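Local atomic coordinates of ribulose bisphosphate carboxylase (Hyperthermus butylicus DSM 5456, PDB entry 6HUN), a protein that probably catalyses magnesium-dependent addition of carbon dioxide and water to ribulose 1,5-bisphosphate, yielding two molecules of 3-phosphoglycerate, within an archaeal AMP degradation pathway. Residues A88-D93 with G361-L366; E193-G198 with D228-E233; L257-G262 with E286-A291. All blocks are in the same frame, centred on the assembly; numbering follows the deposited sequence.

Interaction 1 (A88-D93 with G361-L366); sequences AYRFHD and GDLFHL
Leu363 meets His92 and Arg90 in a small van der Waals and CH-pi contact at the surface, where a loop of the catalytic domain lies against strand 87-93 of the N-terminal sheet. The leucine uses both branches. CD1 stands 3.5 Å from the centroid of the His92 ring, only 3° off the ring normal, so this is a CH-pi contact over the middle of one face. CD2 comes obliquely to the Arg90 guanidinium, 3.5 Å from NH2. Arg90 reaches it through a chain extended from CG to NE, and Leu363 crosses both partners at roughly a right angle. A forked aliphatic residue suits this place, since one methyl serves each flat polar group. In His92, chi1 of 179° sets CG anti to the backbone N, beside the carbonyl carbon, and chi2 then turns a ring face to Leu363. With an alanine in place of His92 the ring is gone, and CD1 of Leu363 would probably lose its CH-pi partner and face a gap.

Asp362 shapes the loop behind the leucine. Its OD1 accepts from Phe364 N (3.0 Å) in an Asx turn, the donor lying above the carboxylate plane. Its OD2 offers a syn lone pair to His365 ND1 at 2.6 Å, in the imidazole plane and almost straight at 176°. Glu343 of helix 339-352 accepts from NE2 of His365, and a ring held between two carboxylates probably leans toward the imidazolium form.

Arg90 also makes a cation-pi contact with Trp102, and Leu363 touches Leu100, both on strand 99-105. Further along the loop, Leu366 packs on Ile42 and Val44 of strand 41-49, while Phe91 turns instead to helix 55-65.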
ATOM      1  N   ALA A  88      17.639  17.768   8.154  1.00 45.20           N
ATOM      2  CA  ALA A  88      17.935  18.060   6.759  1.00 48.74           C
ATOM      3  C   ALA A  88      19.289  18.737   6.716  1.00 47.17           C
ATOM      4  O   ALA A  88      19.433  19.821   7.280  1.00 49.98           O
ATOM      5  CB  ALA A  88      16.891  18.979   6.138  1.00 43.41           C
ATOM      6  N   TYR A  89      20.252  18.137   6.021  1.00 47.08           N
ATOM      7  CA  TYR A  89      21.638  18.596   6.092  1.00 50.71           C
ATOM      8  C   TYR A  89      22.209  18.942   4.728  1.00 57.59           C
ATOM      9  O   TYR A  89      23.392  19.299   4.627  1.00 57.51           O
ATOM     10  CB  TYR A  89      22.526  17.545   6.785  1.00 51.90           C
ATOM     11  CG  TYR A  89      22.714  16.285   5.983  1.00 49.49           C
ATOM     12  CD1 TYR A  89      21.787  15.239   6.075  1.00 46.24           C
ATOM     13  CD2 TYR A  89      23.784  16.140   5.114  1.00 50.56           C
ATOM     14  CE1 TYR A  89      21.928  14.110   5.330  1.00 44.21           C
ATOM     15  CE2 TYR A  89      23.936  15.009   4.363  1.00 49.93           C
ATOM     16  CZ  TYR A  89      22.988  13.994   4.460  1.00 45.57           C
ATOM     17  OH  TYR A  89      23.143  12.848   3.723  1.00 43.40           O
ATOM     18  N   ARG A  90      21.398  18.914   3.680  1.00 47.98           N
ATOM     19  CA  ARG A  90      21.972  19.046   2.357  1.00 48.05           C
ATOM     20  C   ARG A  90      20.869  19.247   1.355  1.00 46.89           C
ATOM     21  O   ARG A  90      19.829  18.568   1.426  1.00 42.33           O
ATOM     22  CB  ARG A  90      22.799  17.815   1.990  1.00 49.46           C
ATOM     23  CG  ARG A  90      23.520  17.940   0.695  1.00 50.37           C
ATOM     24  CD  ARG A  90      24.338  16.711   0.441  1.00 52.71           C
ATOM     25  NE  ARG A  90      24.779  16.671  -0.941  1.00 50.72           N
ATOM     26  CZ  ARG A  90      25.190  15.570  -1.546  1.00 52.35           C
ATOM     27  NH1 ARG A  90      25.178  14.407  -0.895  1.00 56.83           N
ATOM     28  NH2 ARG A  90      25.556  15.624  -2.811  1.00 54.41           N
ATOM     29  N   PHE A  91      21.114  20.176   0.429  1.00 46.49           N
ATOM     30  CA  PHE A  91      20.160  20.675  -0.545  1.00 47.64           C
ATOM     31  C   PHE A  91      20.803  20.715  -1.926  1.00 53.22           C
ATOM     32  O   PHE A  91      21.966  21.134  -2.080  1.00 47.98           O
ATOM     33  CB  PHE A  91      19.674  22.090  -0.130  1.00 46.54           C
ATOM     34  CG  PHE A  91      18.926  22.114   1.179  1.00 53.62           C
ATOM     35  CD1 PHE A  91      19.603  22.009   2.387  1.00 48.26           C
ATOM     36  CD2 PHE A  91      17.525  22.215   1.196  1.00 45.99           C
ATOM     37  CE1 PHE A  91      18.930  22.000   3.575  1.00 48.07           C
ATOM     38  CE2 PHE A  91      16.837  22.238   2.391  1.00 43.65           C
ATOM     39  CZ  PHE A  91      17.524  22.121   3.585  1.00 45.69           C
ATOM     40  N   HIS A  92      20.033  20.340  -2.936  1.00 42.61           N
ATOM     41  CA  HIS A  92      20.460  20.425  -4.324  1.00 45.52           C
ATOM     42  C   HIS A  92      19.297  20.926  -5.163  1.00 46.02           C
ATOM     43  O   HIS A  92      18.258  20.257  -5.293  1.00 39.91           O
ATOM     44  CB  HIS A  92      20.997  19.100  -4.853  1.00 41.51           C
ATOM     45  CG  HIS A  92      21.430  19.159  -6.287  1.00 47.09           C
ATOM     46  ND1 HIS A  92      22.672  19.625  -6.673  1.00 49.13           N
ATOM     47  CD2 HIS A  92      20.777  18.842  -7.430  1.00 45.31           C
ATOM     48  CE1 HIS A  92      22.776  19.559  -7.986  1.00 44.46           C
ATOM     49  NE2 HIS A  92      21.645  19.083  -8.473  1.00 47.57           N
ATOM     50  N   ASP A  93      19.479  22.127  -5.735  1.00 45.84           N
ATOM     51  CA  ASP A  93      18.443  22.759  -6.550  1.00 42.65           C
ATOM     52  C   ASP A  93      18.431  22.133  -7.950  1.00 46.29           C
ATOM     53  O   ASP A  93      19.450  22.154  -8.655  1.00 47.18           O
ATOM     54  CB  ASP A  93      18.708  24.264  -6.563  1.00 48.31           C
ATOM     55  CG  ASP A  93      17.746  25.046  -7.400  1.00 51.29           C
ATOM     56  OD1 ASP A  93      16.914  24.490  -8.118  1.00 48.75           O
ATOM     57  OD2 ASP A  93      17.895  26.288  -7.387  1.00 60.02           O
ATOM     58  N   GLY A 361      28.287  11.470  -9.863  1.00 54.00           N
ATOM     59  CA  GLY A 361      27.372  12.554 -10.181  1.00 53.10           C
ATOM     60  C   GLY A 361      25.901  12.219 -10.137  1.00 52.77           C
ATOM     61  O   GLY A 361      25.062  13.120 -10.347  1.00 50.84           O
ATOM     62  N   ASP A 362      25.542  10.963  -9.906  1.00 45.42           N
ATOM     63  CA  ASP A 362      24.135  10.600  -9.777  1.00 43.30           C
ATOM     64  C   ASP A 362      23.700  10.901  -8.343  1.00 45.43           C
ATOM     65  O   ASP A 362      24.116  10.209  -7.412  1.00 49.47           O
ATOM     66  CB  ASP A 362      23.923   9.130 -10.137  1.00 40.42           C
ATOM     67  CG  ASP A 362      22.527   8.628  -9.783  1.00 44.19           C
ATOM     68  OD1 ASP A 362      21.571   9.464  -9.699  1.00 40.23           O
ATOM     69  OD2 ASP A 362      22.376   7.379  -9.577  1.00 44.85           O
ATOM     70  N   LEU A 363      22.833  11.902  -8.160  1.00 40.06           N
ATOM     71  CA  LEU A 363      22.415  12.310  -6.824  1.00 39.31           C
ATOM     72  C   LEU A 363      21.106  11.661  -6.392  1.00 36.42           C
ATOM     73  O   LEU A 363      20.717  11.804  -5.227  1.00 42.26           O
ATOM     74  CB  LEU A 363      22.302  13.834  -6.758  1.00 41.08           C
ATOM     75  CG  LEU A 363      23.601  14.606  -7.039  1.00 45.37           C
ATOM     76  CD1 LEU A 363      23.276  16.067  -7.163  1.00 46.51           C
ATOM     77  CD2 LEU A 363      24.592  14.370  -5.898  1.00 46.81           C
ATOM     78  N   PHE A 364      20.449  10.909  -7.279  1.00 36.35           N
ATOM     79  CA  PHE A 364      19.133  10.350  -7.008  1.00 30.94           C
ATOM     80  C   PHE A 364      19.186   9.009  -6.278  1.00 38.89           C
ATOM     81  O   PHE A 364      18.133   8.468  -5.924  1.00 33.49           O
ATOM     82  CB  PHE A 364      18.379  10.168  -8.320  1.00 29.81           C
ATOM     83  CG  PHE A 364      17.874  11.452  -8.898  1.00 34.30           C
ATOM     84  CD1 PHE A 364      18.681  12.204  -9.737  1.00 36.25           C
ATOM     85  CD2 PHE A 364      16.588  11.891  -8.623  1.00 31.39           C
ATOM     86  CE1 PHE A 364      18.221  13.401 -10.280  1.00 40.99           C
ATOM     87  CE2 PHE A 364      16.118  13.077  -9.162  1.00 36.41           C
ATOM     88  CZ  PHE A 364      16.906  13.848  -9.956  1.00 36.22           C
ATOM     89  N   HIS A 365      20.381   8.449  -6.078  1.00 36.46           N
ATOM     90  CA  HIS A 365      20.540   7.169  -5.413  1.00 36.28           C
ATOM     91  C   HIS A 365      21.698   7.311  -4.434  1.00 34.20           C
ATOM     92  O   HIS A 365      22.552   8.190  -4.587  1.00 38.57           O
ATOM     93  CB  HIS A 365      20.837   5.995  -6.398  1.00 31.77           C
ATOM     94  CG  HIS A 365      19.859   5.882  -7.522  1.00 32.04           C
ATOM     95  ND1 HIS A 365      20.155   6.287  -8.807  1.00 34.31           N
ATOM     96  CD2 HIS A 365      18.597   5.394  -7.560  1.00 31.12           C
ATOM     97  CE1 HIS A 365      19.099   6.091  -9.581  1.00 33.99           C
ATOM     98  NE2 HIS A 365      18.153   5.528  -8.857  1.00 30.40           N
ATOM     99  N   LEU A 366      21.733   6.427  -3.455  1.00 32.36           N
ATOM    100  CA  LEU A 366      22.757   6.469  -2.410  1.00 34.80           C
ATOM    101  C   LEU A 366      23.582   5.201  -2.446  1.00 35.65           C
ATOM    102  O   LEU A 366      23.140   4.167  -2.932  1.00 34.37           O
ATOM    103  CB  LEU A 366      22.101   6.598  -1.026  1.00 37.48           C
ATOM    104  CG  LEU A 366      21.333   7.908  -0.805  1.00 37.31           C
ATOM    105  CD1 LEU A 366      20.213   7.765   0.226  1.00 38.60           C
ATOM    106  CD2 LEU A 366      22.299   8.958  -0.375  1.00 43.07           C
TER

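Interaction 2 (E193-G198 with D228-E233); sequences EILIGG and DRAEKE
Ile196 turns CG1 away from its own backbone N (chi1 -153°), and chi2 of 72° then bends CD1 across to helix 216-234. There the methyl settles 3.9 Å from CA of Ala230 and 4.0 Å from CB of Glu233, one turn further on. Leu195 adds only the root of its side chain: its CB lies 3.6 Å from CB of Ala230. Alanine suits this spot because its single methyl lets the backbones come close, with the CA atoms of Ile196 and Ala230 5.0 Å apart; the long apolar isoleucine covers the turn beside it.

Glu233 lends its aliphatic root to the contact and sends its carboxylate elsewhere. OE1 is hydrogen-bonded to the hydroxyl of Tyr192 and also forms a salt bridge with NH1 of Arg229 at 3.5 Å, while Arg229 makes a cation-pi contact with Tyr192. Lys232 NZ and Asp228 OD2 pair at 2.6 Å along the same helix.

Helix 184-196 ends at the contact itself, in a Schellman motif. Gly198 N returns to Leu195 O, and its phi of 130° would bring any CB into collision with the carbonyl oxygen before it, which explains the glycine. Lys238 NZ is bonded to that same Leu195 O. The arrangement is that of successive helices packed side by side round a TIM barrel, with strand 201-203 between them in sequence, as beta and alpha units alternate in this fold.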
ATOM      1  N   GLU A 193       1.399 -28.246 -21.079  1.00 59.16           N
ATOM      2  CA  GLU A 193       2.007 -27.922 -22.371  1.00 69.25           C
ATOM      3  C   GLU A 193       3.143 -26.917 -22.217  1.00 69.65           C
ATOM      4  O   GLU A 193       4.181 -27.034 -22.891  1.00 71.98           O
ATOM      5  CB  GLU A 193       0.945 -27.374 -23.318  1.00 75.29           C
ATOM      6  CG  GLU A 193      -0.386 -28.054 -23.153  1.00 81.78           C
ATOM      7  CD  GLU A 193      -1.230 -27.992 -24.403  1.00 89.02           C
ATOM      8  OE1 GLU A 193      -2.003 -27.021 -24.543  1.00 88.51           O
ATOM      9  OE2 GLU A 193      -1.122 -28.919 -25.236  1.00 92.60           O
ATOM     10  N   ILE A 194       2.955 -25.926 -21.337  1.00 67.01           N
ATOM     11  CA  ILE A 194       3.982 -24.918 -21.060  1.00 63.00           C
ATOM     12  C   ILE A 194       5.263 -25.593 -20.560  1.00 57.36           C
ATOM     13  O   ILE A 194       6.338 -25.432 -21.145  1.00 56.40           O
ATOM     14  CB  ILE A 194       3.437 -23.877 -20.057  1.00 58.99           C
ATOM     15  CG1 ILE A 194       2.418 -22.950 -20.749  1.00 59.56           C
ATOM     16  CG2 ILE A 194       4.550 -23.025 -19.416  1.00 55.47           C
ATOM     17  CD1 ILE A 194       1.423 -22.279 -19.810  1.00 56.71           C
ATOM     18  N   LEU A 195       5.167 -26.376 -19.475  1.00 54.35           N
ATOM     19  CA  LEU A 195       6.375 -26.966 -18.896  1.00 52.27           C
ATOM     20  C   LEU A 195       7.016 -27.988 -19.825  1.00 61.39           C
ATOM     21  O   LEU A 195       8.248 -28.005 -19.980  1.00 60.21           O
ATOM     22  CB  LEU A 195       6.052 -27.624 -17.574  1.00 53.80           C
ATOM     23  CG  LEU A 195       5.369 -26.692 -16.552  1.00 49.35           C
ATOM     24  CD1 LEU A 195       5.178 -27.488 -15.307  1.00 53.11           C
ATOM     25  CD2 LEU A 195       6.226 -25.486 -16.280  1.00 46.74           C
ATOM     26  N   ILE A 196       6.198 -28.865 -20.418  1.00 58.30           N
ATOM     27  CA  ILE A 196       6.708 -29.959 -21.254  1.00 65.81           C
ATOM     28  C   ILE A 196       7.644 -29.472 -22.361  1.00 64.48           C
ATOM     29  O   ILE A 196       8.563 -30.193 -22.766  1.00 62.17           O
ATOM     30  CB  ILE A 196       5.531 -30.779 -21.833  1.00 69.02           C
ATOM     31  CG1 ILE A 196       5.966 -32.207 -22.099  1.00 75.32           C
ATOM     32  CG2 ILE A 196       4.971 -30.150 -23.124  1.00 65.43           C
ATOM     33  CD1 ILE A 196       6.160 -33.001 -20.838  1.00 80.01           C
ATOM     34  N   GLY A 197       7.446 -28.262 -22.863  1.00 63.05           N
ATOM     35  CA  GLY A 197       8.350 -27.825 -23.902  1.00 63.39           C
ATOM     36  C   GLY A 197       9.583 -27.063 -23.462  1.00 62.00           C
ATOM     37  O   GLY A 197      10.361 -26.651 -24.321  1.00 58.45           O
ATOM     38  N   GLY A 198       9.803 -26.832 -22.167  1.00 58.14           N
ATOM     39  CA  GLY A 198      11.028 -26.155 -21.768  1.00 55.44           C
ATOM     40  C   GLY A 198      10.882 -24.958 -20.826  1.00 51.53           C
ATOM     41  O   GLY A 198      11.882 -24.397 -20.369  1.00 51.63           O
ATOM     42  N   ASP A 228       4.645 -32.843 -12.115  1.00 58.95           N
ATOM     43  CA  ASP A 228       5.222 -34.180 -11.936  1.00 62.25           C
ATOM     44  C   ASP A 228       5.360 -34.922 -13.272  1.00 65.07           C
ATOM     45  O   ASP A 228       6.349 -35.635 -13.499  1.00 66.86           O
ATOM     46  CB  ASP A 228       4.361 -34.966 -10.931  1.00 64.38           C
ATOM     47  CG  ASP A 228       4.851 -36.411 -10.721  1.00 68.27           C
ATOM     48  OD1 ASP A 228       5.848 -36.620  -9.987  1.00 68.23           O
ATOM     49  OD2 ASP A 228       4.223 -37.323 -11.302  1.00 71.60           O
ATOM     50  N   ARG A 229       4.370 -34.804 -14.154  1.00 65.84           N
ATOM     51  CA  ARG A 229       4.510 -35.398 -15.470  1.00 68.53           C
ATOM     52  C   ARG A 229       5.675 -34.766 -16.216  1.00 68.77           C
ATOM     53  O   ARG A 229       6.588 -35.471 -16.669  1.00 68.83           O
ATOM     54  CB  ARG A 229       3.210 -35.254 -16.249  1.00 69.67           C
ATOM     55  CG  ARG A 229       2.051 -35.942 -15.552  1.00 71.90           C
ATOM     56  CD  ARG A 229       1.296 -36.860 -16.508  1.00 82.20           C
ATOM     57  NE  ARG A 229       0.481 -36.081 -17.449  1.00 87.72           N
ATOM     58  CZ  ARG A 229       0.532 -36.193 -18.779  1.00 84.37           C
ATOM     59  NH1 ARG A 229       1.382 -37.040 -19.353  1.00 79.98           N
ATOM     60  NH2 ARG A 229      -0.256 -35.427 -19.537  1.00 83.83           N
ATOM     61  N   ALA A 230       5.706 -33.423 -16.271  1.00 63.18           N
ATOM     62  CA  ALA A 230       6.733 -32.726 -17.036  1.00 61.68           C
ATOM     63  C   ALA A 230       8.136 -32.993 -16.511  1.00 61.50           C
ATOM     64  O   ALA A 230       9.070 -33.103 -17.320  1.00 62.41           O
ATOM     65  CB  ALA A 230       6.480 -31.211 -17.062  1.00 57.94           C
ATOM     66  N   GLU A 231       8.314 -33.126 -15.193  1.00 60.68           N
ATOM     67  CA  GLU A 231       9.642 -33.438 -14.674  1.00 61.00           C
ATOM     68  C   GLU A 231      10.050 -34.865 -15.049  1.00 65.12           C
ATOM     69  O   GLU A 231      11.229 -35.144 -15.291  1.00 66.13           O
ATOM     70  CB  GLU A 231       9.671 -33.304 -13.175  1.00 59.68           C
ATOM     71  CG  GLU A 231       9.539 -31.794 -12.703  1.00 55.52           C
ATOM     72  CD  GLU A 231       9.412 -31.669 -11.200  1.00 54.49           C
ATOM     73  OE1 GLU A 231       8.726 -32.500 -10.587  1.00 60.34           O
ATOM     74  OE2 GLU A 231       9.996 -30.739 -10.619  1.00 57.58           O
ATOM     75  N   LYS A 232       9.088 -35.773 -15.050  1.00 67.70           N
ATOM     76  CA  LYS A 232       9.412 -37.176 -15.329  1.00 71.94           C
ATOM     77  C   LYS A 232       9.754 -37.402 -16.795  1.00 73.77           C
ATOM     78  O   LYS A 232      10.572 -38.282 -17.119  1.00 76.63           O
ATOM     79  CB  LYS A 232       8.248 -38.041 -14.876  1.00 74.38           C
ATOM     80  CG  LYS A 232       8.271 -38.319 -13.402  1.00 74.26           C
ATOM     81  CD  LYS A 232       6.959 -38.920 -12.946  1.00 76.21           C
ATOM     82  CE  LYS A 232       6.939 -39.201 -11.435  1.00 76.37           C
ATOM     83  NZ  LYS A 232       5.586 -39.549 -10.943  1.00 77.78           N
ATOM     84  N   GLU A 233       9.141 -36.637 -17.690  1.00 72.45           N
ATOM     85  CA  GLU A 233       9.367 -36.759 -19.125  1.00 74.28           C
ATOM     86  C   GLU A 233      10.585 -35.970 -19.607  1.00 72.45           C
ATOM     87  O   GLU A 233      11.318 -36.442 -20.474  1.00 74.78           O
ATOM     88  CB  GLU A 233       8.104 -36.317 -19.865  1.00 74.17           C
ATOM     89  CG  GLU A 233       6.864 -36.901 -19.226  1.00 75.55           C
ATOM     90  CD  GLU A 233       5.866 -37.432 -20.219  1.00 78.82           C
ATOM     91  OE1 GLU A 233       4.725 -36.930 -20.206  1.00 79.54           O
ATOM     92  OE2 GLU A 233       6.223 -38.355 -21.005  1.00 83.40           O
TER

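Interaction 3 (L257-G262 with E286-A291); sequences LVADYG and EEYDLA
Ala259 gives up the most surface here, fitting its methyl between Leu290 and Tyr288. Its CB lies 3.8 Å from CB of Tyr288 and 3.9 Å from the ring atoms CG and CD1, so the methyl touches the base of the tyrosine and meets the ring obliquely. On Leu290 it is CD2 that reaches Ala259, 4.4 Å from CB, a looser apolar contact deeper in the protein. A small residue suits the helix here, where a methyl alone already meets both neighbours and the CA atoms of Ala259 and Tyr288 are 6.2 Å apart.

Tyr288 holds its ring on the backbone N side (chi1 -65°), and CG of Glu287 lies over the centre of one ring face, 4.1 Å above the plane. Both segments turn sharply close by. Asp289 has positive phi (59°) in a Schellman motif, which redirects the chain so that Leu290 points back at Ala259; the Asp289 carboxylate forms salt bridges with Lys155 and Lys264. On the other side Gly262 ends its helix in a second Schellman motif, its N bonded to Ala259 O at 2.9 Å.

Tyr288 and Leu290 extend the packing to Ile255, an earlier turn of helix 248-260. Leu290 also touches Ile266 on barrel strand 265-269. The contact thus joins helices 248-260 and 275-288 over that strand, with helix 216-234 also in touch through Val258, which packs on Phe216.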
ATOM      1  N   LEU A 257      -0.351 -25.479   2.080  1.00 43.84           N
ATOM      2  CA  LEU A 257      -0.743 -26.418   1.024  1.00 45.62           C
ATOM      3  C   LEU A 257       0.312 -26.481  -0.078  1.00 44.58           C
ATOM      4  O   LEU A 257       0.615 -27.562  -0.596  1.00 48.35           O
ATOM      5  CB  LEU A 257      -2.088 -26.026   0.428  1.00 45.42           C
ATOM      6  CG  LEU A 257      -3.415 -26.298   1.133  1.00 49.58           C
ATOM      7  CD1 LEU A 257      -4.455 -25.518   0.352  1.00 46.42           C
ATOM      8  CD2 LEU A 257      -3.734 -27.827   1.144  1.00 54.74           C
ATOM      9  N   VAL A 258       0.857 -25.324  -0.472  1.00 41.51           N
ATOM     10  CA  VAL A 258       1.965 -25.303  -1.439  1.00 40.58           C
ATOM     11  C   VAL A 258       3.128 -26.152  -0.934  1.00 42.21           C
ATOM     12  O   VAL A 258       3.701 -26.979  -1.665  1.00 43.63           O
ATOM     13  CB  VAL A 258       2.407 -23.842  -1.694  1.00 37.24           C
ATOM     14  CG1 VAL A 258       3.808 -23.882  -2.420  1.00 36.70           C
ATOM     15  CG2 VAL A 258       1.365 -23.150  -2.512  1.00 36.08           C
ATOM     16  N   ALA A 259       3.536 -25.918   0.307  1.00 42.16           N
ATOM     17  CA  ALA A 259       4.631 -26.684   0.898  1.00 44.02           C
ATOM     18  C   ALA A 259       4.300 -28.186   0.955  1.00 47.61           C
ATOM     19  O   ALA A 259       5.124 -29.026   0.578  1.00 49.29           O
ATOM     20  CB  ALA A 259       4.923 -26.144   2.306  1.00 43.74           C
ATOM     21  N   ASP A 260       3.091 -28.542   1.422  1.00 49.07           N
ATOM     22  CA  ASP A 260       2.734 -29.965   1.541  1.00 52.83           C
ATOM     23  C   ASP A 260       2.714 -30.680   0.201  1.00 53.89           C
ATOM     24  O   ASP A 260       2.893 -31.906   0.166  1.00 57.07           O
ATOM     25  CB  ASP A 260       1.370 -30.111   2.208  1.00 55.79           C
ATOM     26  CG  ASP A 260       1.415 -29.713   3.660  1.00 56.37           C
ATOM     27  OD1 ASP A 260       2.563 -29.645   4.168  1.00 59.58           O
ATOM     28  OD2 ASP A 260       0.353 -29.481   4.289  1.00 58.59           O
ATOM     29  N   TYR A 261       2.458 -29.960  -0.901  1.00 51.59           N
ATOM     30  CA  TYR A 261       2.497 -30.574  -2.227  1.00 53.51           C
ATOM     31  C   TYR A 261       3.886 -30.585  -2.833  1.00 51.97           C
ATOM     32  O   TYR A 261       4.028 -30.989  -3.993  1.00 52.70           O
ATOM     33  CB  TYR A 261       1.524 -29.893  -3.197  1.00 51.17           C
ATOM     34  CG  TYR A 261       0.082 -30.350  -3.071  1.00 55.48           C
ATOM     35  CD1 TYR A 261      -0.360 -31.523  -3.651  1.00 66.23           C
ATOM     36  CD2 TYR A 261      -0.822 -29.616  -2.359  1.00 52.22           C
ATOM     37  CE1 TYR A 261      -1.671 -31.922  -3.523  1.00 63.71           C
ATOM     38  CE2 TYR A 261      -2.112 -29.997  -2.236  1.00 57.56           C
ATOM     39  CZ  TYR A 261      -2.534 -31.148  -2.816  1.00 64.85           C
ATOM     40  OH  TYR A 261      -3.845 -31.516  -2.661  1.00 70.99           O
ATOM     41  N   GLY A 262       4.922 -30.275  -2.066  1.00 51.14           N
ATOM     42  CA  GLY A 262       6.253 -30.381  -2.626  1.00 51.02           C
ATOM     43  C   GLY A 262       6.625 -29.277  -3.606  1.00 47.98           C
ATOM     44  O   GLY A 262       7.644 -29.406  -4.270  1.00 48.13           O
ATOM     45  N   GLU A 286      10.629 -19.258   5.603  1.00 35.29           N
ATOM     46  CA  GLU A 286      11.694 -19.813   6.430  1.00 37.93           C
ATOM     47  C   GLU A 286      11.295 -21.194   6.965  1.00 41.80           C
ATOM     48  O   GLU A 286      12.012 -22.209   6.782  1.00 42.81           O
ATOM     49  CB  GLU A 286      11.984 -18.816   7.577  1.00 44.37           C
ATOM     50  CG  GLU A 286      13.192 -19.141   8.457  1.00 49.53           C
ATOM     51  CD  GLU A 286      14.456 -19.066   7.648  1.00 53.16           C
ATOM     52  OE1 GLU A 286      14.541 -18.165   6.777  1.00 49.73           O
ATOM     53  OE2 GLU A 286      15.344 -19.932   7.840  1.00 55.46           O
ATOM     54  N   GLU A 287      10.115 -21.262   7.572  1.00 41.82           N
ATOM     55  CA  GLU A 287       9.646 -22.501   8.194  1.00 44.94           C
ATOM     56  C   GLU A 287       9.549 -23.640   7.175  1.00 46.37           C
ATOM     57  O   GLU A 287       9.904 -24.785   7.477  1.00 47.38           O
ATOM     58  CB  GLU A 287       8.283 -22.240   8.839  1.00 48.21           C
ATOM     59  CG  GLU A 287       7.577 -23.510   9.348  1.00 57.58           C
ATOM     60  CD  GLU A 287       6.265 -23.181  10.072  1.00 62.90           C
ATOM     61  OE1 GLU A 287       5.669 -24.107  10.690  1.00 70.62           O
ATOM     62  OE2 GLU A 287       5.838 -21.997   9.996  1.00 57.65           O
ATOM     63  N   TYR A 288       9.068 -23.342   5.966  1.00 42.15           N
ATOM     64  CA  TYR A 288       8.699 -24.341   4.979  1.00 44.14           C
ATOM     65  C   TYR A 288       9.707 -24.440   3.840  1.00 46.61           C
ATOM     66  O   TYR A 288       9.453 -25.159   2.857  1.00 42.84           O
ATOM     67  CB  TYR A 288       7.314 -24.042   4.398  1.00 42.65           C
ATOM     68  CG  TYR A 288       6.139 -24.131   5.357  1.00 48.66           C
ATOM     69  CD1 TYR A 288       5.813 -25.312   6.016  1.00 52.12           C
ATOM     70  CD2 TYR A 288       5.311 -23.020   5.536  1.00 45.33           C
ATOM     71  CE1 TYR A 288       4.699 -25.346   6.883  1.00 54.72           C
ATOM     72  CE2 TYR A 288       4.242 -23.046   6.366  1.00 52.07           C
ATOM     73  CZ  TYR A 288       3.947 -24.201   7.044  1.00 56.49           C
ATOM     74  OH  TYR A 288       2.851 -24.168   7.848  1.00 58.12           O
ATOM     75  N   ASP A 289      10.818 -23.706   3.916  1.00 41.57           N
ATOM     76  CA  ASP A 289      11.890 -23.793   2.920  1.00 41.47           C
ATOM     77  C   ASP A 289      11.405 -23.459   1.496  1.00 39.30           C
ATOM     78  O   ASP A 289      11.670 -24.190   0.527  1.00 40.17           O
ATOM     79  CB  ASP A 289      12.558 -25.185   2.975  1.00 44.77           C
ATOM     80  CG  ASP A 289      13.962 -25.195   2.375  1.00 56.55           C
ATOM     81  OD1 ASP A 289      14.712 -24.217   2.555  1.00 54.66           O
ATOM     82  OD2 ASP A 289      14.345 -26.200   1.720  1.00 59.68           O
ATOM     83  N   LEU A 290      10.767 -22.273   1.342  1.00 36.59           N
ATOM     84  CA  LEU A 290      10.207 -21.818   0.078  1.00 34.71           C
ATOM     85  C   LEU A 290      10.932 -20.554  -0.406  1.00 33.23           C
ATOM     86  O   LEU A 290      11.584 -19.845   0.365  1.00 32.69           O
ATOM     87  CB  LEU A 290       8.670 -21.500   0.204  1.00 33.51           C
ATOM     88  CG  LEU A 290       7.732 -22.591   0.776  1.00 35.59           C
ATOM     89  CD1 LEU A 290       6.315 -22.121   1.031  1.00 34.63           C
ATOM     90  CD2 LEU A 290       7.787 -23.840  -0.148  1.00 37.48           C
ATOM     91  N   ALA A 291      10.829 -20.283  -1.703  1.00 32.25           N
ATOM     92  CA  ALA A 291      11.192 -19.003  -2.296  1.00 29.33           C
ATOM     93  C   ALA A 291       9.910 -18.208  -2.550  1.00 27.39           C
ATOM     94  O   ALA A 291       8.828 -18.778  -2.744  1.00 31.25           O
ATOM     95  CB  ALA A 291      11.963 -19.219  -3.629  1.00 29.69           C
TER

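In the fold
Interactions 2 and 3 belong to the same TIM barrel and follow one another along the chain: their centres are 21 Å apart and their nearest atoms about 7 Å. Helix 216-234 is common ground, since it supplies one side of interaction 2 and also touches residues 257-262. Interaction 1 is of another kind, tying the catalytic domain to the N-terminal one; its centre lies 51 Å from that of interaction 2 and 43 Å from that of interaction 3, across the centre of the chain. Of the three, interaction 2 alone approaches the predicted active site: the Leu195 side chain is about 9 Å from that of Lys203, a probable magnesium ligand when carbamylated.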